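Local coordinates for uncharacterized protein (Bacteroides uniformis, PDB 4K61) that is of unknown function but belongs to the putative beta-lactamase-inhibitor-like, PepSY-like family, at residues K13-T18 with T42-D47; N71-S76 with V100-A105. All blocks are in the same frame, centred on the assembly; numbering follows the deposited sequence. Where two conformers were deposited one is given.

Interaction 1. Residues K13-T18 with T42-D47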
ATOM      1  N   LYS A  13     -18.707  -3.157  -1.611  1.00 26.17           N
ATOM      2  CA  LYS A  13     -19.571  -4.077  -0.873  1.00 29.39           C
ATOM      3  C   LYS A  13     -19.594  -5.451  -1.561  1.00 28.40           C
ATOM      4  O   LYS A  13     -19.601  -6.491  -0.908  1.00 26.95           O
ATOM      5  CB  LYS A  13     -20.970  -3.485  -0.729  1.00 35.01           C
ATOM      6  CG  LYS A  13     -21.853  -4.175   0.291  1.00 50.79           C
ATOM      7  CD  LYS A  13     -22.942  -3.241   0.791  1.00 63.68           C
ATOM      8  CE  LYS A  13     -23.674  -3.774   1.988  1.00 72.88           C
ATOM      9  NZ  LYS A  13     -24.780  -4.668   1.563  1.00 79.49           N
ATOM     10  N   LYS A  14     -19.543  -5.462  -2.880  1.00 28.71           N
ATOM     11  CA  LYS A  14     -19.408  -6.720  -3.611  1.00 30.28           C
ATOM     12  C   LYS A  14     -18.095  -7.479  -3.329  1.00 29.66           C
ATOM     13  O   LYS A  14     -18.109  -8.705  -3.153  1.00 26.47           O
ATOM     14  CB  LYS A  14     -19.567  -6.433  -5.103  1.00 37.24           C
ATOM     15  CG  LYS A  14     -19.549  -7.644  -6.015  1.00 42.99           C
ATOM     16  CD  LYS A  14     -19.982  -7.219  -7.414  1.00 56.36           C
ATOM     17  CE  LYS A  14     -19.438  -8.141  -8.488  1.00 66.23           C
ATOM     18  NZ  LYS A  14     -20.164  -9.440  -8.484  1.00 71.36           N
HETATM   19  N   MSE A  15     -16.963  -6.773  -3.291  1.00 28.03           N
HETATM   20  CA  MSE A  15     -15.650  -7.386  -2.993  1.00 27.05           C
HETATM   21  C   MSE A  15     -15.610  -7.847  -1.554  1.00 24.58           C
HETATM   22  O   MSE A  15     -15.051  -8.863  -1.245  1.00 23.11           O
HETATM   23  CB  MSE A  15     -14.504  -6.373  -3.197  1.00 28.47           C
HETATM   24  CG  MSE A  15     -14.139  -6.126  -4.649  1.00 35.82           C
HETATM   25 SE   MSE A  15     -12.886  -4.579  -4.630  0.75 37.75          SE
HETATM   26  CE  MSE A  15     -11.256  -5.531  -4.189  1.00 36.47           C
ATOM     27  N   TYR A  16     -16.164  -7.046  -0.657  1.00 21.71           N
ATOM     28  CA  TYR A  16     -16.070  -7.254   0.784  1.00 20.75           C
ATOM     29  C   TYR A  16     -17.414  -7.044   1.442  1.00 21.00           C
ATOM     30  O   TYR A  16     -17.712  -5.967   1.980  1.00 21.74           O
ATOM     31  CB  TYR A  16     -15.043  -6.279   1.364  1.00 21.72           C
ATOM     32  CG  TYR A  16     -13.634  -6.613   0.962  1.00 22.82           C
ATOM     33  CD1 TYR A  16     -13.015  -7.769   1.468  1.00 27.49           C
ATOM     34  CD2 TYR A  16     -12.896  -5.772   0.152  1.00 24.50           C
ATOM     35  CE1 TYR A  16     -11.719  -8.091   1.130  1.00 31.16           C
ATOM     36  CE2 TYR A  16     -11.600  -6.093  -0.220  1.00 25.18           C
ATOM     37  CZ  TYR A  16     -11.019  -7.249   0.256  1.00 28.66           C
ATOM     38  OH  TYR A  16      -9.725  -7.584  -0.063  1.00 34.48           O
ATOM     39  N   PRO A  17     -18.270  -8.085   1.448  1.00 21.00           N
ATOM     40  CA  PRO A  17     -19.609  -7.919   2.023  1.00 22.12           C
ATOM     41  C   PRO A  17     -19.642  -7.551   3.483  1.00 24.72           C
ATOM     42  O   PRO A  17     -20.636  -7.018   3.936  1.00 27.81           O
ATOM     43  CB  PRO A  17     -20.280  -9.300   1.827  1.00 22.66           C
ATOM     44  CG  PRO A  17     -19.174 -10.218   1.458  1.00 22.31           C
ATOM     45  CD  PRO A  17     -18.069  -9.402   0.858  1.00 22.24           C
ATOM     46  N   THR A  18     -18.578  -7.838   4.226  1.00 23.12           N
ATOM     47  CA  THR A  18     -18.559  -7.483   5.625  1.00 23.49           C
ATOM     48  C   THR A  18     -17.737  -6.235   5.940  1.00 24.29           C
ATOM     49  O   THR A  18     -17.556  -5.924   7.115  1.00 25.68           O
ATOM     50  CB  THR A  18     -18.049  -8.639   6.484  1.00 25.87           C
ATOM     51  OG1 THR A  18     -16.660  -8.859   6.239  1.00 25.38           O
ATOM     52  CG2 THR A  18     -18.845  -9.931   6.168  1.00 34.33           C
ATOM     53  N   THR A  42      -6.981  -1.828   5.452  1.00 19.10           N
ATOM     54  CA  THR A  42      -7.069  -2.174   4.034  1.00 18.97           C
ATOM     55  C   THR A  42      -7.579  -0.990   3.263  1.00 21.51           C
ATOM     56  O   THR A  42      -8.522  -0.334   3.681  1.00 21.43           O
ATOM     57  CB  THR A  42      -8.027  -3.367   3.816  1.00 19.03           C
ATOM     58  OG1 THR A  42      -7.637  -4.453   4.670  1.00 18.26           O
ATOM     59  CG2 THR A  42      -8.080  -3.838   2.372  1.00 19.68           C
ATOM     60  N   LYS A  43      -6.944  -0.711   2.127  1.00 20.51           N
ATOM     61  CA  LYS A  43      -7.344   0.367   1.275  1.00 22.11           C
ATOM     62  C   LYS A  43      -7.535  -0.163  -0.117  1.00 21.88           C
ATOM     63  O   LYS A  43      -6.767  -1.000  -0.607  1.00 23.84           O
ATOM     64  CB  LYS A  43      -6.322   1.519   1.261  1.00 22.23           C
ATOM     65  CG  LYS A  43      -6.326   2.364   2.519  1.00 27.06           C
ATOM     66  CD  LYS A  43      -5.236   3.428   2.463  1.00 30.24           C
ATOM     67  CE  LYS A  43      -5.309   4.367   3.642  1.00 36.24           C
ATOM     68  NZ  LYS A  43      -4.859   3.680   4.875  1.00 39.79           N
ATOM     69  N   VAL A  44      -8.601   0.290  -0.751  1.00 22.31           N
ATOM     70  CA  VAL A  44      -8.887  -0.141  -2.104  1.00 22.30           C
ATOM     71  C   VAL A  44      -9.179   1.107  -2.939  1.00 25.87           C
ATOM     72  O   VAL A  44      -9.945   1.991  -2.524  1.00 28.13           O
ATOM     73  CB  VAL A  44     -10.096  -1.089  -2.193  1.00 23.29           C
ATOM     74  CG1 VAL A  44     -10.316  -1.531  -3.616  1.00 23.69           C
ATOM     75  CG2 VAL A  44      -9.900  -2.332  -1.347  1.00 22.33           C
ATOM     76  N   TRP A  45      -8.508   1.176  -4.079  1.00 25.82           N
ATOM     77  CA  TRP A  45      -8.620   2.303  -5.012  1.00 27.64           C
ATOM     78  C   TRP A  45      -9.590   1.918  -6.105  1.00 29.21           C
ATOM     79  O   TRP A  45      -9.426   0.836  -6.710  1.00 28.76           O
ATOM     80  CB  TRP A  45      -7.262   2.626  -5.668  1.00 28.58           C
ATOM     81  CG  TRP A  45      -6.334   3.483  -4.829  1.00 30.12           C
ATOM     82  CD1 TRP A  45      -5.995   4.784  -5.049  1.00 31.58           C
ATOM     83  CD2 TRP A  45      -5.630   3.085  -3.645  1.00 27.47           C
ATOM     84  NE1 TRP A  45      -5.149   5.234  -4.071  1.00 30.26           N
ATOM     85  CE2 TRP A  45      -4.891   4.200  -3.207  1.00 27.75           C
ATOM     86  CE3 TRP A  45      -5.541   1.885  -2.912  1.00 26.33           C
ATOM     87  CZ2 TRP A  45      -4.101   4.166  -2.075  1.00 27.64           C
ATOM     88  CZ3 TRP A  45      -4.726   1.854  -1.793  1.00 24.46           C
ATOM     89  CH2 TRP A  45      -4.038   2.985  -1.377  1.00 26.23           C
ATOM     90  N   PHE A  46     -10.562   2.816  -6.388  1.00 28.39           N
ATOM     91  CA  PHE A  46     -11.507   2.593  -7.472  1.00 30.69           C
ATOM     92  C   PHE A  46     -11.411   3.720  -8.471  1.00 34.49           C
ATOM     93  O   PHE A  46     -11.322   4.906  -8.082  1.00 34.53           O
ATOM     94  CB  PHE A  46     -12.947   2.553  -6.952  1.00 31.04           C
ATOM     95  CG  PHE A  46     -13.223   1.410  -6.049  1.00 28.94           C
ATOM     96  CD1 PHE A  46     -12.975   1.532  -4.695  1.00 28.33           C
ATOM     97  CD2 PHE A  46     -13.700   0.192  -6.543  1.00 29.05           C
ATOM     98  CE1 PHE A  46     -13.200   0.480  -3.836  1.00 26.52           C
ATOM     99  CE2 PHE A  46     -13.922  -0.880  -5.666  1.00 27.55           C
ATOM    100  CZ  PHE A  46     -13.686  -0.724  -4.325  1.00 26.10           C
ATOM    101  N   ASP A  47     -11.472   3.369  -9.759  1.00 35.46           N
ATOM    102  CA  ASP A  47     -11.584   4.406 -10.774  1.00 41.26           C
ATOM    103  C   ASP A  47     -13.027   4.932 -10.927  1.00 43.00           C
ATOM    104  O   ASP A  47     -13.938   4.469 -10.261  1.00 42.16           O
ATOM    105  CB  ASP A  47     -10.966   3.946 -12.122  1.00 44.34           C
ATOM    106  CG  ASP A  47     -11.708   2.769 -12.771  1.00 45.80           C
ATOM    107  OD1 ASP A  47     -12.934   2.569 -12.530  1.00 41.95           O
ATOM    108  OD2 ASP A  47     -11.012   2.070 -13.569  1.00 48.25           O
TER

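Interaction 2. Residues N71-S76 with V100-A105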
ATOM      1  N   ASN A  71      14.784 -11.568   3.962  1.00 30.96           N
ATOM      2  CA  ASN A  71      16.197 -11.783   3.697  1.00 34.45           C
ATOM      3  C   ASN A  71      16.784 -10.760   2.762  1.00 32.71           C
ATOM      4  O   ASN A  71      17.888 -10.305   2.985  1.00 33.86           O
ATOM      5  CB  ASN A  71      16.439 -13.197   3.158  1.00 36.48           C
ATOM      6  CG  ASN A  71      16.116 -14.254   4.178  1.00 40.77           C
ATOM      7  OD1 ASN A  71      16.127 -13.994   5.379  1.00 40.84           O
ATOM      8  ND2 ASN A  71      15.800 -15.448   3.705  1.00 42.63           N
ATOM      9  N   ALA A  72      16.047 -10.379   1.723  1.00 32.30           N
ATOM     10  CA  ALA A  72      16.548  -9.418   0.756  1.00 30.43           C
ATOM     11  C   ALA A  72      16.660  -8.042   1.385  1.00 28.40           C
ATOM     12  O   ALA A  72      17.628  -7.325   1.140  1.00 29.59           O
ATOM     13  CB  ALA A  72      15.675  -9.380  -0.482  1.00 29.90           C
ATOM     14  N   PHE A  73      15.680  -7.676   2.216  1.00 25.87           N
ATOM     15  CA  PHE A  73      15.741  -6.404   2.910  1.00 25.98           C
ATOM     16  C   PHE A  73      16.955  -6.374   3.846  1.00 27.99           C
ATOM     17  O   PHE A  73      17.708  -5.403   3.858  1.00 26.26           O
ATOM     18  CB  PHE A  73      14.455  -6.138   3.709  1.00 25.43           C
ATOM     19  CG  PHE A  73      14.547  -4.948   4.590  1.00 26.09           C
ATOM     20  CD1 PHE A  73      14.443  -3.678   4.074  1.00 26.28           C
ATOM     21  CD2 PHE A  73      14.793  -5.103   5.958  1.00 28.63           C
ATOM     22  CE1 PHE A  73      14.564  -2.550   4.883  1.00 27.51           C
ATOM     23  CE2 PHE A  73      14.923  -3.985   6.772  1.00 29.42           C
ATOM     24  CZ  PHE A  73      14.804  -2.713   6.237  1.00 28.42           C
ATOM     25  N   ALA A  74      17.125  -7.442   4.625  1.00 29.36           N
ATOM     26  CA  ALA A  74      18.224  -7.543   5.608  1.00 33.23           C
ATOM     27  C   ALA A  74      19.591  -7.463   4.937  1.00 33.57           C
ATOM     28  O   ALA A  74      20.524  -6.923   5.508  1.00 39.41           O
ATOM     29  CB  ALA A  74      18.091  -8.823   6.404  1.00 34.78           C
ATOM     30  N   ALA A  75      19.699  -7.978   3.726  1.00 33.84           N
ATOM     31  CA  ALA A  75      20.948  -7.936   2.975  1.00 36.72           C
ATOM     32  C   ALA A  75      21.207  -6.596   2.283  1.00 35.33           C
ATOM     33  O   ALA A  75      22.316  -6.347   1.858  1.00 37.77           O
ATOM     34  CB  ALA A  75      20.976  -9.054   1.944  1.00 37.63           C
ATOM     35  N   SER A  76      20.195  -5.738   2.175  1.00 33.61           N
ATOM     36  CA  SER A  76      20.326  -4.467   1.470  1.00 34.13           C
ATOM     37  C   SER A  76      20.925  -3.332   2.312  1.00 31.81           C
ATOM     38  O   SER A  76      20.968  -3.401   3.532  1.00 36.04           O
ATOM     39  CB  SER A  76      18.947  -4.024   0.954  1.00 28.96           C
ATOM     40  OG  SER A  76      18.165  -3.484   1.986  1.00 27.00           O
ATOM     41  N   VAL A 100       8.241  -1.282   1.474  1.00 16.77           N
ATOM     42  CA  VAL A 100       8.828  -1.077   2.805  1.00 18.60           C
ATOM     43  C   VAL A 100       9.319   0.362   2.920  1.00 19.13           C
ATOM     44  O   VAL A 100      10.034   0.846   2.044  1.00 18.48           O
ATOM     45  CB  VAL A 100      10.020  -2.006   3.036  1.00 18.39           C
ATOM     46  CG1 VAL A 100      10.622  -1.716   4.388  1.00 19.58           C
ATOM     47  CG2 VAL A 100       9.582  -3.452   2.903  1.00 19.94           C
ATOM     48  N   GLU A 101       8.922   1.051   3.991  1.00 19.09           N
ATOM     49  CA  GLU A 101       9.434   2.396   4.251  0.50 20.52           C
ATOM     50  C   GLU A 101      10.359   2.363   5.450  1.00 21.81           C
ATOM     51  O   GLU A 101       9.992   1.812   6.496  1.00 22.55           O
ATOM     52  CB  GLU A 101       8.325   3.417   4.478  0.50 22.14           C
ATOM     53  CG  GLU A 101       8.904   4.825   4.506  0.50 24.51           C
ATOM     54  CD  GLU A 101       7.883   5.933   4.251  0.50 27.42           C
ATOM     55  OE1 GLU A 101       6.846   5.664   3.594  0.50 25.94           O
ATOM     56  OE2 GLU A 101       8.159   7.091   4.655  0.50 28.93           O
ATOM     57  N   VAL A 102      11.548   2.949   5.289  1.00 21.11           N
ATOM     58  CA  VAL A 102      12.513   3.039   6.380  1.00 23.63           C
ATOM     59  C   VAL A 102      12.885   4.483   6.671  1.00 25.57           C
ATOM     60  O   VAL A 102      12.980   5.292   5.739  1.00 23.74           O
ATOM     61  CB  VAL A 102      13.796   2.257   6.088  1.00 26.39           C
ATOM     62  CG1 VAL A 102      13.488   0.783   5.955  1.00 30.79           C
ATOM     63  CG2 VAL A 102      14.496   2.752   4.828  1.00 28.32           C
ATOM     64  N   GLY A 103      13.156   4.764   7.945  1.00 28.00           N
ATOM     65  CA  GLY A 103      13.716   6.032   8.398  1.00 31.21           C
ATOM     66  C   GLY A 103      15.156   5.735   8.796  1.00 36.70           C
ATOM     67  O   GLY A 103      15.424   4.726   9.430  1.00 34.74           O
HETATM   68  N   MSE A 104      16.103   6.583   8.395  1.00 45.71           N
HETATM   69  CA  MSE A 104      17.535   6.312   8.662  1.00 47.42           C
HETATM   70  C   MSE A 104      17.994   6.894   9.966  1.00 50.64           C
HETATM   71  O   MSE A 104      17.266   7.659  10.626  1.00 45.30           O
HETATM   72  CB  MSE A 104      18.432   6.792   7.523  1.00 50.57           C
HETATM   73  CG  MSE A 104      18.025   6.232   6.167  1.00 45.53           C
HETATM   74 SE   MSE A 104      18.112   4.252   6.017  0.75 51.12          SE
HETATM   75  CE  MSE A 104      20.078   4.120   6.228  1.00 47.84           C
ATOM     76  N   ALA A 105      19.223   6.518  10.330  1.00 59.16           N
ATOM     77  CA  ALA A 105      19.870   6.931  11.580  1.00 69.42           C
ATOM     78  C   ALA A 105      19.753   8.427  11.874  1.00 78.74           C
ATOM     79  O   ALA A 105      19.376   8.814  12.989  1.00 70.39           O
ATOM     80  CB  ALA A 105      21.339   6.532  11.560  1.00 73.44           C
TER

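Interaction 1. Residues K13-T18 with T42-D47
Two aromatic rings, Phe-46 of strand 40-46 and Tyr-16 just past the end of helix 6-15, flank this helix-on-sheet contact of a PepSY-like antiparallel fold. Each ring meets its partner obliquely. The selenium of Met-15, a selenomethionine, approaches the outer end of Phe-46, where SE lies 3.9 Å from CZ. Its line to the ring centre runs 66° off the ring normal, a slanted Met-aromatic contact. Phe-46 also touches Val-8, Ala-11 and Leu-12 of the same helix, so one strand residue spans several helical positions. The Tyr-16 ring also meets Phe-35 of strand 30-37, the two planes inclined at about 55°. Its OH is satisfied by a hydrogen bond to Gln-55 OE1, while the carbon body of the ring serves the apolar contact.

Between the rings stands Val-44, whose two methyls divide the work. CG1, anti to the backbone N, goes to Met-15; CG2 goes to the tyrosine, 4.3 Å from Tyr-16 CE2. Met-15 and Val-44 meet tip to tip, bridging backbones whose nearest CA atoms, those of Met-15 and Val-44, are 10.0 Å apart. Met-15 and Phe-46 run alongside one another, pointing opposite ways, and no hydrogen bond joins the two segments. Val-44 and Phe-46 are buried, whereas Met-15 and Tyr-16 remain partly exposed. A bend at the end of the Met-15 chain (chi3 82°) turns the terminal methyl to the valine, with CE 4.1 Å from Val-44 CG1.

Interaction 2. Residues N71-S76 with V100-A105
Phe-73 of helix 67-75 reaches across to Val-100 and Val-102 of strand 97-103, a buried helix-on-sheet contact in the PepSY-like fold. From CB, directed at the strand, the side chain runs to CG, which sits anti to the backbone N (chi1 172°) and carries the ring away from its own helix. CD1 comes within 4.3 Å of Val-100 CG1. One atom further, CE1 touches both valines: it lies 4.1 Å from Val-100 CG1 and 3.7 Å from Val-102 CG1. At the tip, CZ shares the second of these methyls, also at 3.7 Å from Val-102 CG1.

The Val-102 methyl therefore sits against the CE1-CZ edge, near the ring plane, the valine and phenylalanine side chains lying side by side with reversed headings. Val-100 instead comes in at a slant to the ring. Phe-115, Val-83, Met-62 and Tyr-78 supply further contacts to the Phe-73 side chain, drawing two neighbouring strands and flanking loops into the same hydrophobic layer.

Behind the ring, the carbonyl oxygen of Phe-73 is gripped by two donors of Ser-76. Ser-76 OG donates to Phe-73 O at 2.7 Å, tilted 17° from the carbonyl plane, and Ser-76 N donates to the same oxygen at 3.0 Å. These bonds tie the residue carrying the ring to Ser-76. Across the segments there is no hydrogen bond: the Val-102 methyl is one of several groups enclosing the ring, and only carbon atoms meet, so the attraction rests on burial and dispersion.

How the interactions relate
Both contacts lay a helix on the same antiparallel sheet, but on different strands and on opposite sides of the chain's centre; their centres are 30 Å apart and their nearest atoms about 12 Å apart. Along the chain the two contacts follow one another without overlap. In each, 23 residues containing no helix separate the two segments. Interaction 2 is wholly buried, a single aromatic ring meeting two valines. Interaction 1 is only partly buried: its helix-side residues keep some exposure, and it adds selenium and a tyrosine whose hydroxyl looks to a polar partner. Neither uses a hydrogen bond across its segments, so both are apolar joints.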